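UPF0255 protein frsA (Vibrio vulnificus, PDB 4I4C) probably acts as a serine carboxylesterase of the alpha/beta-hydrolase clan, hydrolysing carboxylic esters to an alcohol and a carboxylate. Local coordinates at residues Ile394-Gly397 with Tyr398-Leu402; Leu252-Leu255 with Phe256-Tyr260; Leu37-Ile40 with Lys41-Gly45; Glu66-Gln69 with Val70-Arg73. All blocks are in the same frame, centred on the assembly; numbering follows the deposited sequence.

Interaction 1 (Ile394-Gly397 with Tyr398-Leu402)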
loop_
_atom_site.group_PDB
_atom_site.type_symbol
_atom_site.label_atom_id
_atom_site.label_comp_id
_atom_site.label_asym_id
_atom_site.label_seq_id
_atom_site.Cartn_x
_atom_site.Cartn_y
_atom_site.Cartn_z
ATOM N N ILE A 394 -8.110 13.951 9.812
ATOM C CA ILE A 394 -7.719 13.057 8.730
ATOM C C ILE A 394 -8.531 11.763 8.792
ATOM O O ILE A 394 -8.958 11.235 7.756
ATOM C CB ILE A 394 -6.194 12.751 8.719
ATOM C CG1 ILE A 394 -5.395 13.971 8.279
ATOM C CG2 ILE A 394 -5.889 11.598 7.807
ATOM C CD1 ILE A 394 -5.234 15.038 9.369
ATOM N N THR A 395 -8.774 11.271 10.007
ATOM C CA THR A 395 -9.548 10.038 10.177
ATOM C C THR A 395 -10.948 10.186 9.605
ATOM O O THR A 395 -11.497 9.268 8.982
ATOM C CB THR A 395 -9.686 9.662 11.652
ATOM O OG1 THR A 395 -8.387 9.535 12.224
ATOM C CG2 THR A 395 -10.446 8.355 11.790
ATOM N N GLN A 396 -11.542 11.344 9.831
ATOM C CA GLN A 396 -12.865 11.596 9.285
ATOM C C GLN A 396 -12.839 11.580 7.749
ATOM O O GLN A 396 -13.756 11.052 7.105
ATOM C CB GLN A 396 -13.409 12.914 9.816
ATOM C CG GLN A 396 -14.695 13.336 9.172
ATOM C CD GLN A 396 -15.086 14.733 9.577
ATOM O OE1 GLN A 396 -14.229 15.587 9.824
ATOM N NE2 GLN A 396 -16.380 14.977 9.663
ATOM N N GLY A 397 -11.778 12.147 7.180
ATOM C CA GLY A 397 -11.549 12.113 5.745
ATOM C C GLY A 397 -11.411 10.698 5.226
ATOM O O GLY A 397 -12.033 10.329 4.231
ATOM N N TYR A 398 -10.607 9.885 5.906
ATOM C CA TYR A 398 -10.481 8.481 5.520
ATOM C C TYR A 398 -11.836 7.787 5.572
ATOM O O TYR A 398 -12.232 7.084 4.631
ATOM C CB TYR A 398 -9.502 7.731 6.439
ATOM C CG TYR A 398 -8.021 8.014 6.223
ATOM C CD1 TYR A 398 -7.554 8.570 5.034
ATOM C CD2 TYR A 398 -7.085 7.700 7.213
ATOM C CE1 TYR A 398 -6.193 8.822 4.841
ATOM C CE2 TYR A 398 -5.724 7.950 7.033
ATOM C CZ TYR A 398 -5.286 8.506 5.844
ATOM O OH TYR A 398 -3.944 8.756 5.660
ATOM N N GLU A 399 -12.554 7.988 6.677
ATOM C CA GLU A 399 -13.821 7.296 6.881
ATOM C C GLU A 399 -14.928 7.732 5.907
ATOM O O GLU A 399 -15.665 6.881 5.410
ATOM C CB GLU A 399 -14.245 7.334 8.353
ATOM C CG GLU A 399 -13.302 6.479 9.221
ATOM C CD GLU A 399 -13.728 6.335 10.676
ATOM O OE1 GLU A 399 -13.074 5.550 11.404
ATOM O OE2 GLU A 399 -14.701 7.002 11.097
ATOM N N GLN A 400 -15.021 9.032 5.620
ATOM C CA GLN A 400 -15.913 9.526 4.562
ATOM C C GLN A 400 -15.578 8.884 3.230
ATOM O O GLN A 400 -16.466 8.413 2.524
ATOM C CB GLN A 400 -15.755 11.032 4.356
ATOM C CG GLN A 400 -16.391 11.954 5.377
ATOM C CD GLN A 400 -16.194 13.419 4.991
ATOM O OE1 GLN A 400 -16.091 13.748 3.807
ATOM N NE2 GLN A 400 -16.121 14.297 5.988
ATOM N N SER A 401 -14.291 8.897 2.878
ATOM C CA SER A 401 -13.825 8.377 1.592
ATOM C C SER A 401 -14.268 6.940 1.405
ATOM O O SER A 401 -14.783 6.548 0.351
ATOM C CB SER A 401 -12.300 8.443 1.531
ATOM O OG SER A 401 -11.863 9.786 1.474
ATOM N N LEU A 402 -14.056 6.161 2.455
ATOM C CA LEU A 402 -14.364 4.745 2.444
ATOM C C LEU A 402 -15.861 4.496 2.414
ATOM O O LEU A 402 -16.321 3.512 1.825
ATOM C CB LEU A 402 -13.756 4.071 3.675
ATOM C CG LEU A 402 -13.115 2.735 3.339
ATOM C CD1 LEU A 402 -11.982 2.958 2.344
ATOM C CD2 LEU A 402 -12.618 2.044 4.597
#

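Interaction 2 (Leu252-Leu255 with Phe256-Tyr260)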
loop_
_atom_site.group_PDB
_atom_site.type_symbol
_atom_site.label_atom_id
_atom_site.label_comp_id
_atom_site.label_asym_id
_atom_site.label_seq_id
_atom_site.Cartn_x
_atom_site.Cartn_y
_atom_site.Cartn_z
ATOM N N LEU A 252 -7.272 -10.514 -13.300
ATOM C CA LEU A 252 -8.631 -10.354 -13.827
ATOM C C LEU A 252 -8.984 -11.497 -14.782
ATOM O O LEU A 252 -10.037 -12.130 -14.651
ATOM C CB LEU A 252 -8.797 -8.997 -14.523
ATOM C CG LEU A 252 -10.112 -8.679 -15.249
ATOM C CD1 LEU A 252 -11.305 -8.687 -14.305
ATOM C CD2 LEU A 252 -10.010 -7.335 -15.965
ATOM N N ASN A 253 -8.088 -11.777 -15.724
ATOM C CA ASN A 253 -8.317 -12.854 -16.681
ATOM C C ASN A 253 -8.387 -14.226 -16.030
ATOM O O ASN A 253 -8.962 -15.156 -16.591
ATOM C CB ASN A 253 -7.246 -12.847 -17.774
ATOM C CG ASN A 253 -7.323 -11.616 -18.649
ATOM O OD1 ASN A 253 -8.366 -10.962 -18.735
ATOM N ND2 ASN A 253 -6.214 -11.289 -19.306
ATOM N N GLU A 254 -7.798 -14.350 -14.842
ATOM C CA GLU A 254 -7.833 -15.605 -14.104
ATOM C C GLU A 254 -9.176 -15.850 -13.380
ATOM O O GLU A 254 -9.533 -17.000 -13.090
ATOM C CB GLU A 254 -6.667 -15.666 -13.109
ATOM C CG GLU A 254 -6.557 -16.990 -12.366
ATOM C CD GLU A 254 -6.156 -18.131 -13.278
ATOM O OE1 GLU A 254 -5.566 -17.852 -14.343
ATOM O OE2 GLU A 254 -6.426 -19.302 -12.930
ATOM N N LEU A 255 -9.922 -14.783 -13.096
ATOM C CA LEU A 255 -11.179 -14.924 -12.348
ATOM C C LEU A 255 -12.214 -15.829 -13.036
ATOM O O LEU A 255 -13.123 -16.352 -12.381
ATOM C CB LEU A 255 -11.792 -13.557 -12.028
ATOM C CG LEU A 255 -10.980 -12.644 -11.098
ATOM C CD1 LEU A 255 -11.734 -11.349 -10.827
ATOM C CD2 LEU A 255 -10.623 -13.345 -9.791
ATOM N N PHE A 256 -12.074 -16.012 -14.348
ATOM C CA PHE A 256 -12.946 -16.920 -15.093
ATOM C C PHE A 256 -12.822 -18.346 -14.591
ATOM O O PHE A 256 -13.795 -19.098 -14.592
ATOM C CB PHE A 256 -12.619 -16.904 -16.590
ATOM C CG PHE A 256 -12.917 -15.602 -17.265
ATOM C CD1 PHE A 256 -14.228 -15.179 -17.442
ATOM C CD2 PHE A 256 -11.887 -14.806 -17.743
ATOM C CE1 PHE A 256 -14.508 -13.979 -18.072
ATOM C CE2 PHE A 256 -12.159 -13.601 -18.377
ATOM C CZ PHE A 256 -13.474 -13.189 -18.542
ATOM N N SER A 257 -11.612 -18.721 -14.186
ATOM C CA SER A 257 -11.338 -20.082 -13.745
ATOM C C SER A 257 -11.569 -20.232 -12.249
ATOM O O SER A 257 -11.448 -21.327 -11.697
ATOM C CB SER A 257 -9.899 -20.464 -14.082
ATOM O OG SER A 257 -9.663 -20.331 -15.470
ATOM N N ILE A 258 -11.890 -19.126 -11.587
ATOM C CA ILE A 258 -12.161 -19.180 -10.161
ATOM C C ILE A 258 -13.664 -19.135 -9.931
ATOM O O ILE A 258 -14.304 -18.099 -10.135
ATOM C CB ILE A 258 -11.445 -18.052 -9.401
ATOM C CG1 ILE A 258 -9.941 -18.135 -9.658
ATOM C CG2 ILE A 258 -11.736 -18.148 -7.905
ATOM C CD1 ILE A 258 -9.172 -17.013 -9.051
ATOM N N PRO A 259 -14.242 -20.277 -9.531
ATOM C CA PRO A 259 -15.694 -20.373 -9.393
ATOM C C PRO A 259 -16.217 -19.720 -8.117
ATOM O O PRO A 259 -17.429 -19.528 -8.008
ATOM C CB PRO A 259 -15.932 -21.885 -9.359
ATOM C CG PRO A 259 -14.692 -22.428 -8.741
ATOM C CD PRO A 259 -13.567 -21.543 -9.198
ATOM N N TYR A 260 -15.335 -19.390 -7.169
ATOM C CA TYR A 260 -15.781 -18.747 -5.932
ATOM C C TYR A 260 -16.235 -17.296 -6.160
ATOM O O TYR A 260 -16.952 -16.725 -5.337
ATOM C CB TYR A 260 -14.699 -18.801 -4.849
ATOM C CG TYR A 260 -14.146 -20.190 -4.577
ATOM C CD1 TYR A 260 -14.930 -21.171 -3.976
ATOM C CD2 TYR A 260 -12.835 -20.517 -4.916
ATOM C CE1 TYR A 260 -14.425 -22.440 -3.730
ATOM C CE2 TYR A 260 -12.320 -21.782 -4.673
ATOM C CZ TYR A 260 -13.119 -22.739 -4.079
ATOM O OH TYR A 260 -12.609 -23.997 -3.828
#

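Interaction 3 (Leu37-Ile40 with Lys41-Gly45)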
loop_
_atom_site.group_PDB
_atom_site.type_symbol
_atom_site.label_atom_id
_atom_site.label_comp_id
_atom_site.label_asym_id
_atom_site.label_seq_id
_atom_site.Cartn_x
_atom_site.Cartn_y
_atom_site.Cartn_z
ATOM N N LEU A 37 20.255 15.653 -0.970
ATOM C CA LEU A 37 19.601 15.091 0.208
ATOM C C LEU A 37 19.852 15.932 1.464
ATOM O O LEU A 37 18.943 16.151 2.271
ATOM C CB LEU A 37 20.065 13.650 0.439
ATOM C CG LEU A 37 19.542 12.650 -0.601
ATOM C CD1 LEU A 37 19.983 11.242 -0.265
ATOM C CD2 LEU A 37 18.005 12.723 -0.698
ATOM N N ASP A 38 21.085 16.403 1.626
ATOM C CA ASP A 38 21.413 17.259 2.762
ATOM C C ASP A 38 20.618 18.567 2.702
ATOM O O ASP A 38 20.069 19.004 3.712
ATOM C CB ASP A 38 22.923 17.513 2.843
ATOM C CG ASP A 38 23.722 16.233 2.989
ATOM O OD1 ASP A 38 23.215 15.270 3.611
ATOM O OD2 ASP A 38 24.859 16.191 2.470
ATOM N N GLU A 39 20.546 19.179 1.518
ATOM C CA GLU A 39 19.679 20.349 1.298
ATOM C C GLU A 39 18.229 20.108 1.756
ATOM O O GLU A 39 17.660 20.895 2.519
ATOM C CB GLU A 39 19.651 20.730 -0.186
ATOM C CG GLU A 39 20.761 21.644 -0.652
ATOM C CD GLU A 39 20.757 22.983 0.058
ATOM O OE1 GLU A 39 19.828 23.796 -0.161
ATOM O OE2 GLU A 39 21.699 23.220 0.838
ATOM N N ILE A 40 17.643 19.014 1.269
ATOM C CA ILE A 40 16.279 18.626 1.603
ATOM C C ILE A 40 16.086 18.483 3.117
ATOM O O ILE A 40 15.159 19.076 3.691
ATOM C CB ILE A 40 15.913 17.294 0.891
ATOM C CG1 ILE A 40 15.882 17.490 -0.631
ATOM C CG2 ILE A 40 14.585 16.732 1.420
ATOM C CD1 ILE A 40 15.910 16.173 -1.416
ATOM N N LYS A 41 16.970 17.706 3.751
ATOM C CA LYS A 41 16.926 17.473 5.194
ATOM C C LYS A 41 17.057 18.770 5.988
ATOM O O LYS A 41 16.316 19.000 6.931
ATOM C CB LYS A 41 18.007 16.480 5.633
ATOM C CG LYS A 41 18.170 16.371 7.157
ATOM C CD LYS A 41 19.032 15.176 7.588
ATOM C CE LYS A 41 20.518 15.399 7.325
ATOM N NZ LYS A 41 21.069 16.575 8.057
ATOM N N GLU A 42 18.000 19.619 5.602
ATOM C CA GLU A 42 18.119 20.940 6.217
ATOM C C GLU A 42 16.863 21.806 6.040
ATOM O O GLU A 42 16.443 22.503 6.969
ATOM C CB GLU A 42 19.311 21.690 5.637
ATOM C CG GLU A 42 20.633 21.344 6.271
ATOM C CD GLU A 42 21.398 22.588 6.638
ATOM O OE1 GLU A 42 21.086 23.174 7.697
ATOM O OE2 GLU A 42 22.280 22.992 5.854
ATOM N N LYS A 43 16.275 21.789 4.846
ATOM C CA LYS A 43 15.107 22.639 4.610
ATOM C C LYS A 43 13.852 22.142 5.345
ATOM O O LYS A 43 13.133 22.944 5.950
ATOM C CB LYS A 43 14.859 22.899 3.108
ATOM C CG LYS A 43 15.896 23.856 2.486
ATOM C CD LYS A 43 15.620 24.231 1.026
ATOM C CE LYS A 43 15.948 23.096 0.077
ATOM N NZ LYS A 43 15.807 23.482 -1.371
ATOM N N ASN A 44 13.592 20.834 5.329
ATOM C CA ASN A 44 12.386 20.335 5.994
ATOM C C ASN A 44 12.492 20.132 7.526
ATOM O O ASN A 44 11.499 20.248 8.239
ATOM C CB ASN A 44 11.761 19.133 5.253
ATOM C CG ASN A 44 12.596 17.871 5.341
ATOM O OD1 ASN A 44 13.098 17.512 6.409
ATOM N ND2 ASN A 44 12.731 17.174 4.210
ATOM N N GLY A 45 13.698 19.862 8.017
ATOM C CA GLY A 45 13.941 19.732 9.443
ATOM C C GLY A 45 13.142 18.659 10.164
ATOM O O GLY A 45 13.019 18.706 11.387
HETATM O O HOH W 1 18.479 24.107 -2.349
#

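Interaction 4 (Glu66-Gln69 with Val70-Arg73)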
loop_
_atom_site.group_PDB
_atom_site.type_symbol
_atom_site.label_atom_id
_atom_site.label_comp_id
_atom_site.label_asym_id
_atom_site.label_seq_id
_atom_site.Cartn_x
_atom_site.Cartn_y
_atom_site.Cartn_z
ATOM N N GLU A 66 -0.985 1.771 22.089
ATOM C CA GLU A 66 0.177 0.892 21.910
ATOM C C GLU A 66 1.144 1.462 20.869
ATOM O O GLU A 66 2.353 1.321 20.988
ATOM C CB GLU A 66 -0.259 -0.513 21.496
ATOM C CG GLU A 66 -1.139 -1.233 22.513
ATOM C CD GLU A 66 -1.755 -2.506 21.953
ATOM O OE1 GLU A 66 -1.649 -2.739 20.728
ATOM O OE2 GLU A 66 -2.349 -3.275 22.737
ATOM N N GLN A 67 0.593 2.113 19.850
ATOM C CA GLN A 67 1.402 2.806 18.853
ATOM C C GLN A 67 2.235 3.929 19.480
ATOM O O GLN A 67 3.418 4.094 19.163
ATOM C CB GLN A 67 0.507 3.365 17.737
ATOM C CG GLN A 67 1.196 4.352 16.839
ATOM C CD GLN A 67 0.437 4.601 15.547
ATOM O OE1 GLN A 67 0.821 4.096 14.494
ATOM N NE2 GLN A 67 -0.634 5.387 15.619
ATOM N N GLU A 68 1.621 4.704 20.369
ATOM C CA GLU A 68 2.366 5.761 21.045
ATOM C C GLU A 68 3.442 5.161 21.947
ATOM O O GLU A 68 4.541 5.704 22.031
ATOM C CB GLU A 68 1.467 6.710 21.843
ATOM C CG GLU A 68 0.587 7.641 20.991
ATOM C CD GLU A 68 1.330 8.244 19.801
ATOM O OE1 GLU A 68 2.528 8.594 19.925
ATOM O OE2 GLU A 68 0.706 8.372 18.731
ATOM N N GLN A 69 3.133 4.050 22.615
ATOM C CA GLN A 69 4.139 3.384 23.462
ATOM C C GLN A 69 5.330 2.933 22.594
ATOM O O GLN A 69 6.496 3.089 22.984
ATOM C CB GLN A 69 3.535 2.207 24.236
ATOM C CG GLN A 69 2.456 2.619 25.260
ATOM C CD GLN A 69 1.829 1.443 25.996
ATOM O OE1 GLN A 69 2.126 0.283 25.713
ATOM N NE2 GLN A 69 0.953 1.746 26.954
ATOM N N VAL A 70 5.026 2.401 21.412
ATOM C CA VAL A 70 6.057 1.957 20.475
ATOM C C VAL A 70 6.886 3.132 19.992
ATOM O O VAL A 70 8.117 3.099 20.048
ATOM C CB VAL A 70 5.446 1.213 19.255
ATOM C CG1 VAL A 70 6.506 0.975 18.193
ATOM C CG2 VAL A 70 4.832 -0.108 19.699
ATOM N N LEU A 71 6.209 4.186 19.550
ATOM C CA LEU A 71 6.896 5.365 19.035
ATOM C C LEU A 71 7.711 6.072 20.120
ATOM O O LEU A 71 8.790 6.609 19.846
ATOM C CB LEU A 71 5.907 6.331 18.380
ATOM C CG LEU A 71 5.265 5.816 17.082
ATOM C CD1 LEU A 71 4.204 6.802 16.563
ATOM C CD2 LEU A 71 6.309 5.572 16.006
ATOM N N ALA A 72 7.197 6.070 21.346
ATOM C CA ALA A 72 7.933 6.649 22.466
ATOM C C ALA A 72 9.223 5.886 22.760
ATOM O O ALA A 72 10.264 6.497 22.962
ATOM C CB ALA A 72 7.057 6.737 23.707
ATOM N N ARG A 73 9.169 4.558 22.774
ATOM C CA ARG A 73 10.386 3.777 23.006
ATOM C C ARG A 73 11.419 4.014 21.887
ATOM O O ARG A 73 12.624 3.953 22.124
ATOM C CB ARG A 73 10.073 2.283 23.138
ATOM C CG ARG A 73 9.420 1.862 24.461
ATOM C CD ARG A 73 9.075 0.380 24.414
ATOM N NE ARG A 73 8.682 -0.143 25.724
ATOM C CZ ARG A 73 9.530 -0.662 26.613
ATOM N NH1 ARG A 73 10.821 -0.747 26.332
ATOM N NH2 ARG A 73 9.082 -1.115 27.779
#

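Interaction 1 (Ile394-Gly397 with Tyr398-Leu402)
I394 to Y398, T395 to E399, Q396 to Q400 and G397 to S401 are joined by successive i to i+4 backbone bonds that open helix 394-413, each N-H pointing at its acceptor at 161° or better. On the side facing helix 54-60 and L363 of strand 358-363, the methyl CG2 of I394 sits over one face of the Y398 ring in a CH-pi contact. It stands 3.9 Å from the ring centroid and is displaced toward the rim, with Y398 CZ and I394 CG2 3.7 Å apart. I394 chi1 of -71° sets CG2 opposite the backbone N, so this branch, not CG1, meets the ring; the two side chains run alongside each other. Y398 also stacks on W59 of helix 54-60 and lies about 4 Å from the bound polyether, probably from the crystallisation liquor, though it marks a pocket that includes Y398, L402 and W59. G397 O accepts twice: S401 N lies at 3.0 Å from G397 O and S401 OG at 2.8 Å from G397 O, the two donors coming from opposite faces of the carbonyl plane. Toward the loop, Q396 CG lies 3.6 Å from Q400 NE2, the amide planes 85° apart. Q396 OE1 is spent on K392 N, and Q400 NE2 has a weak bond to S390 O. T395 CG2 lies beside the carboxylate of E399, 3.9 Å from E399 OE1. The methyl packed on the ring face should thus limit how Y398 can rotate at the pocket wall, while the buried S401 hydroxyl is satisfied by the helix backbone itself.

Interaction 2 (Leu252-Leu255 with Phe256-Tyr260)
F256 sets its ring edge against N253 O, one turn back. Its CB stands 3.7 Å from L255 C. With chi1 at -66°, CG lies opposite the carbonyl carbon, which turns the ring toward the preceding helical turn. CG is 4.0 Å from N253 O, and CD2 approaches much closer, 3.2 Å from N253 O, which sits at the ring edge near its plane. CE2 is again farther off; the same ring also meets H263 edge-to-face. Two i to i+3 bonds carry the chain from helix 246-254 into the loop before strand 261-262. S257 N donates to E254 O at 2.9 Å, from 45° above the carbonyl plane, and I258 N makes a weak bond to L255 O at 3.1 Å. On the buried side, L255 CD2 and I258 CD1 touch at 4.0 Å. The helix, which follows strand 223-226 in the chain, is joined to the alpha/beta-hydrolase sheet by this apolar pair, L255 packing on V266 of strand 266-271 and I258 on L171 of strand 167-175. The ring C-H set against N253 O is probably mildly favourable, since the C-H edge of an aromatic ring carries a slight positive charge.

Interaction 3 (Leu37-Ile40 with Lys41-Gly45)
I40 and N44 meet at the C-terminal end of helix 31-44, which stops at G45; this residue takes the left-handed helical conformation (phi 59°), one that favours glycine. K41, E42, K43 and N44 each donate their backbone N-H to the carbonyl four residues earlier, all at 2.9 Å between N and O, from L37, D38, E39 and I40 in turn; G45 N continues the series to K41 O. I40 and N44 make the main van der Waals contact: the branch CG2 of I40 lies 3.4 Å from N44 ND2, the two side chains crossing at a slant. N44 chi1 of 70° sets CG between the backbone N and the carbonyl carbon, which folds the amide back over the last turn: N44 ND2 is 3.1 Å from I40 O, but its angle is too poor for a hydrogen bond. The other amide atom, OD1, accepts from F46 N beyond the helix, a bond that should fix the rotation of the amide. Elsewhere, I40 packs on Q311, and L37 packs on K314 and L317 of helix 314-323. Among the charged groups, K41 NZ has a long, weak ion pair with D83, and K43 NZ a weak bond to Q311 OE1. E39 and K43 lie one turn apart on the exposed side; their ends, E39 OE1 and K43 NZ, stay 4.2 Å apart, beyond a salt bridge. A water spans the gap between E39 and K43, donating to E39 OE1 at 2.6 Å and accepting from K43 NZ at 2.9 Å.

Interaction 4 (Glu66-Gln69 with Val70-Arg73)
The carboxylate of E68 touches L71 through OE1, which comes to 4.2 Å from L71 CD1, while OE2 turns to a salt bridge with R54 NE of helix 54-60. The flat amide of Q67 points its NE2 elsewhere, to R54 O, so only the aliphatic part of Q67 meets L71: CG is 3.9 Å from L71 CD1, the two side chains lying alongside each other. The peptide carbonyls are the other flat groups, and each takes its i+4 donor tilted from its plane. L71 N reaches Q67 O at 2.8 Å, tilted 21°, and A72 N reaches E68 O also at 2.8 Å. R73 N makes a longer bond of 3.1 Å to Q69 O. V70 N bonds to E66 O, and V70 CG2 also lies 3.1 Å from E66 O, a tight approach. It gets there because V70 chi1, 170°, sends CG1 opposite the backbone N and leaves CG2 beside it. L71 CG similarly rests 3.3 Å from Q67 O. E68 is bent at chi2 (-43°), which brings its carboxylate round to L71. These are the i to i+4 contacts of one amphipathic alpha-helix, 64-75, with V70 and L71 buried and Q69, A72 and R73 exposed. Q67 lies between W102 of helix 98-114 and W57 and V58 of helix 54-60; E66, V70 and R73 also pack on 98-114, and L71 on R54 of 54-60.

Overall arrangement
All four contacts are local and lie in series along one chain of the FrsA esterase family. Interaction 1 is nearest the bound molecules: its Y398 is about 4 Å from the polyether and about 11 Å from hexanoic acid, measured from its side chain. I40 of interaction 3 has its side chain about 12 Å from the same hexanoic acid. Helix 54-60 joins two contacts, being touched by I394, T395, Y398 and L402 of interaction 1 and by Q67 and L71 of interaction 4; their nearest atoms are about 9 Å apart. Interaction 2 lies across the chain's centre from interactions 3 and 4, with centres 49 and 43 Å away.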